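Local atomic coordinates of enoyl-CoA hydratase (Mycobacterium smegmatis, PDB entry 3PE8), a protein that binds a zinc ion and probably catalyses the addition of water across the double bond of enoyl-CoA thioesters. Residues 23-28 with 60-65; 31-36 with 68-73; 56-61 with 94-99; 116-121 with 181-186. All coordinates share one frame; numbering follows the deposited sequence. Where two conformers were deposited one is given.

Interaction 1. Residues 23-28 with 60-65; sequences TLNRPQ and TGADPV
Leu24 and Thr60 lie where the backbone ladder between two parallel strands ends. Leu24 N donates to Thr60 O at 2.9 Å, in the plane of that carbonyl. One step on, Ala62 N donates to Leu24 O, also at 2.9 Å and nearly straight, with 167° at the hydrogen. Leu24 is thus gripped at both its N-H and its C=O. The CA of Thr23 adds a CA-H...O contact to Thr60 O, 3.3 Å long.

The Thr23 and Thr60 side chains stand next to each other on one face of the sheet. Thr23 OG1 stands 3.5 Å from Thr60 CG2. The Thr23 methyl CG2 is anti to its backbone N (the OG1 torsion is -57°) and lies 3.5 Å from Ala62 N.

Past the strands there is one apolar contact, Pro27 CG to the CB of Ala62 at 4.0 Å. Asn25 OD1 lies 3.6 Å from Ala62 CB, a van der Waals contact. The amide nitrogen of Asn25 bonds to Pro9 O.

The contact links the two strands of a beta-alpha-beta unit, 19-24 and 56-61. Leu24 packs on Phe41 of the connecting helix 35-50. Strand 11-16 lies beyond Thr23 and touches it through Leu12.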
loop_
_atom_site.group_PDB
_atom_site.type_symbol
_atom_site.label_atom_id
_atom_site.label_comp_id
_atom_site.label_asym_id
_atom_site.label_seq_id
_atom_site.Cartn_x
_atom_site.Cartn_y
_atom_site.Cartn_z
ATOM N N THR A 23 -16.172 -27.211 -19.348
ATOM C CA THR A 23 -17.452 -27.476 -18.666
ATOM C C THR A 23 -17.203 -28.415 -17.500
ATOM O O THR A 23 -16.865 -29.575 -17.715
ATOM C CB THR A 23 -18.490 -28.060 -19.625
ATOM O OG1 THR A 23 -18.685 -27.166 -20.753
ATOM C CG2 THR A 23 -19.832 -28.296 -18.880
ATOM N N LEU A 24 -17.365 -27.917 -16.266
ATOM C CA LEU A 24 -17.312 -28.749 -15.063
ATOM C C LEU A 24 -18.379 -29.836 -15.203
ATOM O O LEU A 24 -19.521 -29.530 -15.488
ATOM C CB LEU A 24 -17.584 -27.927 -13.805
ATOM C CG LEU A 24 -16.752 -26.655 -13.587
ATOM C CD1 LEU A 24 -17.293 -25.945 -12.343
ATOM C CD2 LEU A 24 -15.255 -26.951 -13.425
ATOM N N ASN A 25 -17.998 -31.102 -15.067
ATOM C CA ASN A 25 -18.872 -32.193 -15.470
ATOM C C ASN A 25 -18.999 -33.298 -14.403
ATOM O O ASN A 25 -18.722 -34.487 -14.661
ATOM C CB ASN A 25 -18.430 -32.790 -16.836
ATOM C CG ASN A 25 -19.496 -33.684 -17.446
ATOM O OD1 ASN A 25 -20.700 -33.372 -17.369
ATOM N ND2 ASN A 25 -19.068 -34.801 -18.036
ATOM N N ARG A 26 -19.407 -32.884 -13.207
ATOM C CA ARG A 26 -19.795 -33.840 -12.175
ATOM C C ARG A 26 -21.180 -33.456 -11.685
ATOM O O ARG A 26 -21.371 -33.203 -10.496
ATOM C CB ARG A 26 -18.797 -33.884 -11.001
ATOM C CG ARG A 26 -17.358 -34.241 -11.381
ATOM C CD ARG A 26 -16.483 -34.232 -10.171
ATOM N NE ARG A 26 -16.799 -35.365 -9.286
ATOM C CZ ARG A 26 -17.094 -35.310 -7.987
ATOM N NH1 ARG A 26 -17.159 -34.154 -7.316
ATOM N NH2 ARG A 26 -17.311 -36.450 -7.331
ATOM N N PRO A 27 -22.168 -33.457 -12.591
ATOM C CA PRO A 27 -23.483 -32.974 -12.156
ATOM C C PRO A 27 -24.116 -33.853 -11.082
ATOM O O PRO A 27 -24.907 -33.365 -10.263
ATOM C CB PRO A 27 -24.305 -32.969 -13.453
ATOM C CG PRO A 27 -23.591 -33.871 -14.384
ATOM C CD PRO A 27 -22.144 -33.737 -14.036
ATOM N N GLN A 28 -23.779 -35.137 -11.067
ATOM C CA GLN A 28 -24.274 -36.052 -10.051
ATOM C C GLN A 28 -23.854 -35.634 -8.639
ATOM O O GLN A 28 -24.438 -36.094 -7.660
ATOM C CB GLN A 28 -23.799 -37.488 -10.374
ATOM C CG GLN A 28 -22.266 -37.701 -10.233
ATOM C CD GLN A 28 -21.360 -37.243 -11.416
ATOM O OE1 GLN A 28 -21.794 -36.631 -12.420
ATOM N NE2 GLN A 28 -20.072 -37.600 -11.296
ATOM N N THR A 60 -17.943 -23.036 -17.593
ATOM C CA THR A 60 -19.354 -23.194 -17.253
ATOM C C THR A 60 -19.511 -24.516 -16.551
ATOM O O THR A 60 -18.542 -25.280 -16.443
ATOM C CB THR A 60 -20.250 -23.023 -18.504
ATOM O OG1 THR A 60 -21.611 -22.795 -18.103
ATOM C CG2 THR A 60 -20.191 -24.220 -19.469
ATOM N N GLY A 61 -20.718 -24.793 -16.090
ATOM C CA GLY A 61 -21.014 -26.087 -15.461
ATOM C C GLY A 61 -22.075 -26.872 -16.195
ATOM O O GLY A 61 -22.998 -26.295 -16.786
ATOM N N ALA A 62 -21.989 -28.195 -16.109
ATOM C CA ALA A 62 -23.091 -29.048 -16.519
ATOM C C ALA A 62 -24.323 -28.686 -15.701
ATOM O O ALA A 62 -24.212 -28.471 -14.506
ATOM C CB ALA A 62 -22.715 -30.525 -16.326
ATOM N N ASP A 63 -25.489 -28.580 -16.322
ATOM C CA ASP A 63 -26.684 -28.170 -15.586
ATOM C C ASP A 63 -27.075 -29.179 -14.485
ATOM O O ASP A 63 -26.758 -30.375 -14.584
ATOM C CB ASP A 63 -27.880 -27.985 -16.530
ATOM C CG ASP A 63 -27.953 -26.585 -17.165
ATOM O OD1 ASP A 63 -27.369 -25.627 -16.660
ATOM O OD2 ASP A 63 -28.713 -26.459 -18.172
ATOM N N PRO A 64 -27.800 -28.708 -13.456
ATOM C CA PRO A 64 -28.351 -27.359 -13.296
ATOM C C PRO A 64 -27.597 -26.469 -12.327
ATOM O O PRO A 64 -28.067 -25.356 -12.057
ATOM C CB PRO A 64 -29.729 -27.659 -12.739
ATOM C CG PRO A 64 -29.426 -28.819 -11.765
ATOM C CD PRO A 64 -28.387 -29.653 -12.482
ATOM N N VAL A 65 -26.459 -26.935 -11.811
ATOM C CA VAL A 65 -25.671 -26.200 -10.821
ATOM C C VAL A 65 -24.381 -25.755 -11.509
ATOM O O VAL A 65 -23.852 -26.482 -12.335
ATOM C CB VAL A 65 -25.407 -27.083 -9.594
ATOM C CG1 VAL A 65 -24.390 -26.422 -8.646
ATOM C CG2 VAL A 65 -26.725 -27.405 -8.855
#

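Interaction 2. Residues 31-36 with 68-73; sequences NALSAE and AGLDLK
Leu33 is the centre of an inverse gamma turn, and it forms a single backbone bridge to Leu70 although both residues lie in loops. Leu33 N donates to Gly69 O at 2.8 Å, tilted 24° from the carbonyl plane. Leu33 O in turn takes a weak bond from Asp71 N at 3.2 Å. Ala32 CA also leans on Gly69 O, as a CA-H...O contact of 3.3 Å. Gly69 has a positive phi (112°), where a side chain would run into the carbonyl O of Ala68.

The side chains divide in two groups. Leu33 and Leu70 cross obliquely, with their CD1 methyls 4.1 Å apart. Asp71 holds its CG anti to the backbone N (chi1 -163°), which lays OD2 3.9 Å from the Ala32 methyl. Its CB rests 3.8 Å from Ser34 CA. The carboxylate is fixed from outside, by a salt bridge to Arg26 and a bond to Glu74 N. Ser34 is the N-cap of helix 35-50, its OG bonded to Leu37 N.

The side chain of Leu70 lies about 5 Å from the zinc ion bound by Glu109 and His129. In crotonases the equivalent loop lines the active site and gives one backbone N-H to the oxyanion hole. The loop with residues 68-71 probably has that role here.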
loop_
_atom_site.group_PDB
_atom_site.type_symbol
_atom_site.label_atom_id
_atom_site.label_comp_id
_atom_site.label_asym_id
_atom_site.label_seq_id
_atom_site.Cartn_x
_atom_site.Cartn_y
_atom_site.Cartn_z
ATOM N N ASN A 31 -21.306 -30.615 -9.446
ATOM C CA ASN A 31 -20.038 -30.142 -9.950
ATOM C C ASN A 31 -19.068 -29.794 -8.837
ATOM O O ASN A 31 -18.224 -28.912 -8.998
ATOM C CB ASN A 31 -20.262 -28.947 -10.900
ATOM C CG ASN A 31 -21.008 -29.348 -12.156
ATOM O OD1 ASN A 31 -20.919 -30.512 -12.590
ATOM N ND2 ASN A 31 -21.780 -28.413 -12.717
ATOM N N ALA A 32 -19.169 -30.504 -7.721
ATOM C CA ALA A 32 -18.260 -30.300 -6.593
ATOM C C ALA A 32 -16.816 -30.543 -7.046
ATOM O O ALA A 32 -16.527 -31.433 -7.883
ATOM C CB ALA A 32 -18.651 -31.202 -5.408
ATOM N N LEU A 33 -15.911 -29.739 -6.497
ATOM C CA LEU A 33 -14.504 -29.764 -6.881
ATOM C C LEU A 33 -13.748 -30.819 -6.072
ATOM O O LEU A 33 -13.164 -30.549 -5.001
ATOM C CB LEU A 33 -13.887 -28.388 -6.682
ATOM C CG LEU A 33 -14.585 -27.287 -7.465
ATOM C CD1 LEU A 33 -13.999 -25.948 -7.086
ATOM C CD2 LEU A 33 -14.573 -27.486 -8.987
ATOM N N SER A 34 -13.826 -32.040 -6.573
ATOM C CA SER A 34 -13.024 -33.144 -6.085
ATOM C C SER A 34 -11.578 -32.846 -6.406
ATOM O O SER A 34 -11.264 -31.976 -7.220
ATOM C CB SER A 34 -13.444 -34.449 -6.760
ATOM O OG SER A 34 -13.284 -34.385 -8.172
ATOM N N ALA A 35 -10.694 -33.605 -5.784
ATOM C CA ALA A 35 -9.269 -33.505 -6.103
ATOM C C ALA A 35 -9.016 -33.686 -7.582
ATOM O O ALA A 35 -8.257 -32.933 -8.180
ATOM C CB ALA A 35 -8.452 -34.559 -5.252
ATOM N N GLU A 36 -9.643 -34.692 -8.178
ATOM C CA GLU A 36 -9.505 -34.934 -9.614
ATOM C C GLU A 36 -9.993 -33.768 -10.463
ATOM O O GLU A 36 -9.309 -33.349 -11.391
ATOM C CB GLU A 36 -10.228 -36.223 -10.036
ATOM C CG GLU A 36 -10.021 -36.590 -11.506
ATOM C CD GLU A 36 -10.933 -37.713 -12.001
ATOM O OE1 GLU A 36 -11.787 -38.199 -11.214
ATOM O OE2 GLU A 36 -10.788 -38.087 -13.194
ATOM N N ALA A 68 -21.037 -26.307 -6.628
ATOM C CA ALA A 68 -21.449 -26.279 -5.214
ATOM C C ALA A 68 -20.298 -26.086 -4.249
ATOM O O ALA A 68 -20.563 -26.019 -3.054
ATOM C CB ALA A 68 -22.202 -27.578 -4.859
ATOM N N GLY A 69 -19.053 -26.038 -4.743
ATOM C CA GLY A 69 -17.865 -25.825 -3.891
ATOM C C GLY A 69 -16.968 -27.050 -3.828
ATOM O O GLY A 69 -17.096 -27.970 -4.606
ATOM N N LEU A 70 -16.072 -27.053 -2.850
ATOM C CA LEU A 70 -15.149 -28.171 -2.666
ATOM C C LEU A 70 -15.948 -29.410 -2.312
ATOM O O LEU A 70 -17.006 -29.319 -1.660
ATOM C CB LEU A 70 -14.138 -27.820 -1.571
ATOM C CG LEU A 70 -12.802 -27.245 -2.044
ATOM C CD1 LEU A 70 -12.888 -26.145 -3.102
ATOM C CD2 LEU A 70 -12.022 -26.757 -0.773
ATOM N N ASP A 71 -15.480 -30.579 -2.772
ATOM C CA ASP A 71 -16.132 -31.848 -2.431
ATOM C C ASP A 71 -15.796 -32.144 -0.959
ATOM O O ASP A 71 -14.680 -32.554 -0.634
ATOM C CB ASP A 71 -15.687 -32.977 -3.390
ATOM C CG ASP A 71 -16.620 -34.197 -3.353
ATOM O OD1 ASP A 71 -16.838 -34.722 -2.230
ATOM O OD2 ASP A 71 -17.135 -34.635 -4.429
ATOM N N LEU A 72 -16.756 -31.873 -0.077
ATOM C CA LEU A 72 -16.540 -31.992 1.368
ATOM C C LEU A 72 -16.608 -33.457 1.812
ATOM O O LEU A 72 -15.963 -33.853 2.801
ATOM C CB LEU A 72 -17.578 -31.168 2.134
ATOM N N LYS A 73 -17.410 -34.244 1.089
ATOM C CA LYS A 73 -17.500 -35.691 1.306
ATOM C C LYS A 73 -16.111 -36.305 1.185
ATOM O O LYS A 73 -15.635 -37.013 2.084
ATOM C CB LYS A 73 -18.428 -36.313 0.257
#

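Interaction 3. Residues 56-61 with 94-99; sequences VVIVTG and PVIGAI
Val57 and Val95 pair in register in the parallel part of the core sheet of the crotonase fold, where strands 56-61 and 95-99 run side by side. Val57 N donates to Pro94 O, and Ile96 N donates to Val57 O at 2.8 Å. Val59 N donates to Ile96 O, and Ala98 N to Val59 O. The strand axes come within 4.6 Å and differ in direction by 24°.

One face carries Val57, Val59 and Val95. Here the two methyls of Val95 divide between two neighbours: CG2 meets Val57 CB at 4.1 Å, and CG1 meets Val59 CG2 at 3.8 Å. Gly97, beside Val59, leaves a hollow in this ridge. The CD1 of Ile99 bends back over it, 4.3 Å from Gly97 CA. Phe41 and Ala48 of helix 35-50 pack on Val59 and Val57.

The other face carries Ile58, Thr60, Ile96 and Ala98. Ile96 CD1 reaches back to Val56 CG1, 3.8 Å away. Small Ala98 makes room for Ile58, whose CG2 comes within 4.1 Å of its CB. Helix 183-195 packs on Ile58 through Leu184 and Ala187. Pro94 also touches Leu158 of the second subunit.

At the far end the hydroxyl takes over from the backbone. Thr60 OG1, anti to its own N, donates to Ala98 O at 2.7 Å, tilted 20° from the carbonyl plane.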
loop_
_atom_site.group_PDB
_atom_site.type_symbol
_atom_site.label_atom_id
_atom_site.label_comp_id
_atom_site.label_asym_id
_atom_site.label_seq_id
_atom_site.Cartn_x
_atom_site.Cartn_y
_atom_site.Cartn_z
ATOM N N VAL A 56 -9.562 -17.264 -26.120
ATOM C CA VAL A 56 -10.512 -16.953 -25.045
ATOM C C VAL A 56 -11.007 -18.260 -24.435
ATOM O O VAL A 56 -11.131 -19.280 -25.147
ATOM C CB VAL A 56 -11.749 -16.119 -25.561
ATOM C CG1 VAL A 56 -12.777 -15.850 -24.464
ATOM C CG2 VAL A 56 -11.270 -14.785 -26.190
ATOM N N VAL A 57 -11.190 -18.261 -23.112
ATOM C CA VAL A 57 -11.754 -19.398 -22.383
ATOM C C VAL A 57 -13.148 -19.040 -21.835
ATOM O O VAL A 57 -13.337 -17.920 -21.298
ATOM C CB VAL A 57 -10.837 -19.827 -21.198
ATOM C CG1 VAL A 57 -11.464 -20.976 -20.411
ATOM C CG2 VAL A 57 -9.434 -20.279 -21.702
ATOM N N ILE A 58 -14.101 -19.971 -21.962
ATOM C CA ILE A 58 -15.373 -19.917 -21.237
ATOM C C ILE A 58 -15.385 -21.035 -20.214
ATOM O O ILE A 58 -15.118 -22.192 -20.580
ATOM C CB ILE A 58 -16.596 -20.061 -22.206
ATOM C CG1 ILE A 58 -16.620 -18.913 -23.218
ATOM C CG2 ILE A 58 -17.929 -20.157 -21.423
ATOM C CD1 ILE A 58 -17.615 -19.092 -24.356
ATOM N N VAL A 59 -15.735 -20.713 -18.975
ATOM C CA VAL A 59 -15.910 -21.716 -17.943
ATOM C C VAL A 59 -17.394 -21.808 -17.617
ATOM O O VAL A 59 -18.023 -20.784 -17.369
ATOM C CB VAL A 59 -15.126 -21.377 -16.656
ATOM C CG1 VAL A 59 -15.439 -22.400 -15.516
ATOM C CG2 VAL A 59 -13.610 -21.372 -16.892
ATOM N N THR A 60 -17.943 -23.036 -17.593
ATOM C CA THR A 60 -19.354 -23.194 -17.253
ATOM C C THR A 60 -19.511 -24.516 -16.551
ATOM O O THR A 60 -18.542 -25.280 -16.443
ATOM C CB THR A 60 -20.250 -23.023 -18.504
ATOM O OG1 THR A 60 -21.611 -22.795 -18.103
ATOM C CG2 THR A 60 -20.191 -24.220 -19.469
ATOM N N GLY A 61 -20.718 -24.793 -16.090
ATOM C CA GLY A 61 -21.014 -26.087 -15.461
ATOM C C GLY A 61 -22.075 -26.872 -16.195
ATOM O O GLY A 61 -22.998 -26.295 -16.786
ATOM N N PRO A 94 -8.359 -14.021 -21.827
ATOM C CA PRO A 94 -9.527 -13.790 -21.029
ATOM C C PRO A 94 -10.328 -15.040 -20.693
ATOM O O PRO A 94 -10.479 -15.917 -21.529
ATOM C CB PRO A 94 -10.394 -12.895 -21.910
ATOM C CG PRO A 94 -9.526 -12.346 -22.925
ATOM C CD PRO A 94 -8.375 -13.250 -23.078
ATOM N N VAL A 95 -10.853 -15.080 -19.470
ATOM C CA VAL A 95 -11.708 -16.156 -18.970
ATOM C C VAL A 95 -13.082 -15.587 -18.636
ATOM O O VAL A 95 -13.213 -14.701 -17.792
ATOM C CB VAL A 95 -11.137 -16.835 -17.708
ATOM C CG1 VAL A 95 -12.083 -17.949 -17.217
ATOM C CG2 VAL A 95 -9.759 -17.452 -18.016
ATOM N N ILE A 96 -14.089 -16.077 -19.335
ATOM C CA ILE A 96 -15.492 -15.676 -19.186
ATOM C C ILE A 96 -16.179 -16.786 -18.407
ATOM O O ILE A 96 -16.113 -17.956 -18.803
ATOM C CB ILE A 96 -16.213 -15.544 -20.534
ATOM C CG1 ILE A 96 -15.617 -14.417 -21.348
ATOM C CG2 ILE A 96 -17.769 -15.307 -20.293
ATOM C CD1 ILE A 96 -15.946 -14.503 -22.866
ATOM N N GLY A 97 -16.774 -16.442 -17.267
ATOM C CA GLY A 97 -17.591 -17.410 -16.524
ATOM C C GLY A 97 -19.021 -17.301 -16.962
ATOM O O GLY A 97 -19.617 -16.197 -16.867
ATOM N N ALA A 98 -19.600 -18.410 -17.449
ATOM C CA ALA A 98 -21.015 -18.464 -17.844
ATOM C C ALA A 98 -21.713 -19.231 -16.740
ATOM O O ALA A 98 -21.664 -20.473 -16.672
ATOM C CB ALA A 98 -21.178 -19.136 -19.213
ATOM N N ILE A 99 -22.295 -18.476 -15.823
ATOM C CA ILE A 99 -22.834 -19.073 -14.582
ATOM C C ILE A 99 -24.251 -19.550 -14.830
ATOM O O ILE A 99 -25.191 -18.738 -14.940
ATOM C CB ILE A 99 -22.788 -18.084 -13.438
ATOM C CG1 ILE A 99 -21.411 -17.382 -13.320
ATOM C CG2 ILE A 99 -23.140 -18.814 -12.119
ATOM C CD1 ILE A 99 -20.216 -18.372 -13.212
#

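Interaction 4. Residues 116-121 with 181-186; sequences ILIASE and DDLLTA
Ile118 meets Leu183 and Ala186 on the first turn of helix 183-195. Its CG2 methyl touches both, 4.1 Å from Leu183 CD1 and 4.2 Å from Ala186 CB. The longer branch, with CG1 anti to the carbonyl carbon (chi1 -61°), carries CD1 to Ala186 O at 3.8 Å. The Ile118 and Leu183 side chains run antiparallel alongside each other.

At Ala119 the side chain turns away from the helix, and the backbone does the touching. Leu183 CD1 lies against the strand here, 3.9 Å from Ala119 C.

Ser120 comes next. The same CD1 is 3.7 Å from Ser120 N, so one leucine methyl spans the peptide that joins Ala119 to Ser120. The other methyl, CD2, faces Ser120 CB at 4.3 Å. The hydroxyl of Ser120 is hydrogen-bonded to His180 ND1, and to the N of Asn122 just beyond the strand.

No hydrogen bond crosses between the segments, and the contact is apolar and buried. It seats the start of helix 183-195 against the end of strand 116-120. Leu183 also packs on Ala98 of the adjacent strand 95-99. Ile118 touches Ile96 of that strand and Arg155 of the second subunit.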
loop_
_atom_site.group_PDB
_atom_site.type_symbol
_atom_site.label_atom_id
_atom_site.label_comp_id
_atom_site.label_asym_id
_atom_site.label_seq_id
_atom_site.Cartn_x
_atom_site.Cartn_y
_atom_site.Cartn_z
ATOM N N ILE A 116 -14.691 -11.929 -16.522
ATOM C CA ILE A 116 -15.998 -11.395 -16.949
ATOM C C ILE A 116 -17.032 -12.486 -16.639
ATOM O O ILE A 116 -16.813 -13.636 -16.979
ATOM C CB ILE A 116 -16.033 -11.176 -18.489
ATOM C CG1 ILE A 116 -14.976 -10.161 -18.935
ATOM C CG2 ILE A 116 -17.478 -10.815 -18.920
ATOM C CD1 ILE A 116 -14.719 -10.180 -20.517
ATOM N N LEU A 117 -18.125 -12.130 -15.988
ATOM C CA LEU A 117 -19.208 -13.083 -15.731
ATOM C C LEU A 117 -20.468 -12.689 -16.490
ATOM O O LEU A 117 -20.828 -11.489 -16.565
ATOM C CB LEU A 117 -19.544 -13.156 -14.243
ATOM C CG LEU A 117 -18.471 -13.688 -13.289
ATOM C CD1 LEU A 117 -18.984 -13.805 -11.844
ATOM C CD2 LEU A 117 -17.978 -15.072 -13.769
ATOM N N ILE A 118 -21.140 -13.704 -17.027
ATOM C CA ILE A 118 -22.475 -13.608 -17.571
ATOM C C ILE A 118 -23.306 -14.664 -16.853
ATOM O O ILE A 118 -22.830 -15.744 -16.604
ATOM C CB ILE A 118 -22.474 -13.891 -19.076
ATOM C CG1 ILE A 118 -21.594 -12.864 -19.811
ATOM C CG2 ILE A 118 -23.927 -13.886 -19.627
ATOM C CD1 ILE A 118 -21.234 -13.311 -21.275
ATOM N N ALA A 119 -24.547 -14.339 -16.490
ATOM C CA ALA A 119 -25.381 -15.243 -15.710
ATOM C C ALA A 119 -26.652 -15.616 -16.423
ATOM O O ALA A 119 -27.269 -14.790 -17.047
ATOM C CB ALA A 119 -25.774 -14.609 -14.370
ATOM N N SER A 120 -27.040 -16.872 -16.285
ATOM C CA SER A 120 -28.412 -17.288 -16.517
ATOM C C SER A 120 -29.345 -16.637 -15.482
ATOM O O SER A 120 -28.938 -16.345 -14.333
ATOM C CB SER A 120 -28.471 -18.819 -16.385
ATOM O OG SER A 120 -29.785 -19.273 -16.422
ATOM N N GLU A 121 -30.614 -16.479 -15.877
ATOM C CA GLU A 121 -31.673 -16.070 -14.979
ATOM C C GLU A 121 -31.726 -17.024 -13.760
ATOM O O GLU A 121 -32.159 -16.629 -12.685
ATOM C CB GLU A 121 -33.021 -16.077 -15.726
ATOM C CG GLU A 121 -33.417 -17.489 -16.225
ATOM C CD GLU A 121 -34.464 -17.499 -17.342
ATOM O OE1 GLU A 121 -35.247 -16.513 -17.460
ATOM O OE2 GLU A 121 -34.502 -18.487 -18.122
ATOM N N ASP A 181 -31.594 -20.613 -21.676
ATOM C CA ASP A 181 -31.209 -21.313 -22.900
ATOM C C ASP A 181 -30.361 -20.441 -23.845
ATOM O O ASP A 181 -29.869 -20.930 -24.860
ATOM C CB ASP A 181 -32.427 -21.932 -23.588
ATOM C CG ASP A 181 -33.074 -23.056 -22.761
ATOM O OD1 ASP A 181 -32.438 -23.676 -21.870
ATOM O OD2 ASP A 181 -34.254 -23.322 -23.034
ATOM N N ASP A 182 -30.135 -19.173 -23.474
ATOM C CA ASP A 182 -29.279 -18.258 -24.201
ATOM C C ASP A 182 -27.911 -18.033 -23.550
ATOM O O ASP A 182 -27.130 -17.235 -24.022
ATOM C CB ASP A 182 -29.989 -16.914 -24.292
ATOM C CG ASP A 182 -31.247 -16.977 -25.128
ATOM O OD1 ASP A 182 -31.334 -17.852 -26.048
ATOM O OD2 ASP A 182 -32.160 -16.127 -24.869
ATOM N N LEU A 183 -27.634 -18.720 -22.440
ATOM C CA LEU A 183 -26.426 -18.439 -21.664
ATOM C C LEU A 183 -25.153 -18.631 -22.492
ATOM O O LEU A 183 -24.331 -17.714 -22.595
ATOM C CB LEU A 183 -26.351 -19.358 -20.432
ATOM C CG LEU A 183 -25.043 -19.209 -19.649
ATOM C CD1 LEU A 183 -24.892 -17.800 -19.171
ATOM C CD2 LEU A 183 -25.001 -20.226 -18.464
ATOM N N LEU A 184 -24.953 -19.813 -23.057
ATOM C CA LEU A 184 -23.729 -20.034 -23.839
ATOM C C LEU A 184 -23.746 -19.263 -25.169
ATOM O O LEU A 184 -22.702 -18.807 -25.597
ATOM C CB LEU A 184 -23.414 -21.510 -24.031
ATOM C CG LEU A 184 -22.642 -22.194 -22.860
ATOM C CD1 LEU A 184 -21.138 -21.766 -22.798
ATOM C CD2 LEU A 184 -23.250 -21.983 -21.532
ATOM N N THR A 185 -24.916 -19.051 -25.770
ATOM C CA THR A 185 -25.045 -18.095 -26.874
ATOM C C THR A 185 -24.448 -16.732 -26.500
ATOM O O THR A 185 -23.644 -16.137 -27.246
ATOM C CB THR A 185 -26.530 -17.941 -27.265
ATOM O OG1 THR A 185 -27.037 -19.210 -27.615
ATOM C CG2 THR A 185 -26.684 -16.966 -28.476
ATOM N N ALA A 186 -24.842 -16.197 -25.346
ATOM C CA ALA A 186 -24.349 -14.922 -24.915
ATOM C C ALA A 186 -22.873 -14.888 -24.646
ATOM O O ALA A 186 -22.185 -13.883 -24.945
ATOM C CB ALA A 186 -25.118 -14.433 -23.639
#

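In the fold
Interactions 1, 3 and 4 all reach one sheet. Interactions 1 and 3 share Thr60 and Gly61, so strand 56-61 is held along both edges. Interaction 3 is wholly buried, with its centre about 8 Å from that of the chain. It combines a ladder of four backbone hydrogen bonds with branched aliphatic packing. Interaction 1 frays toward the surface into proline and alanine contacts. Interaction 4 joins helix to sheet without any hydrogen bond, and adjoins interaction 3 through the pairing of strands 95-99 and 116-120. Interaction 2 lies off the sheet, near the zinc ion. It relies on loop backbone bonds, and Arg26 and Asn31 tie it to interaction 1.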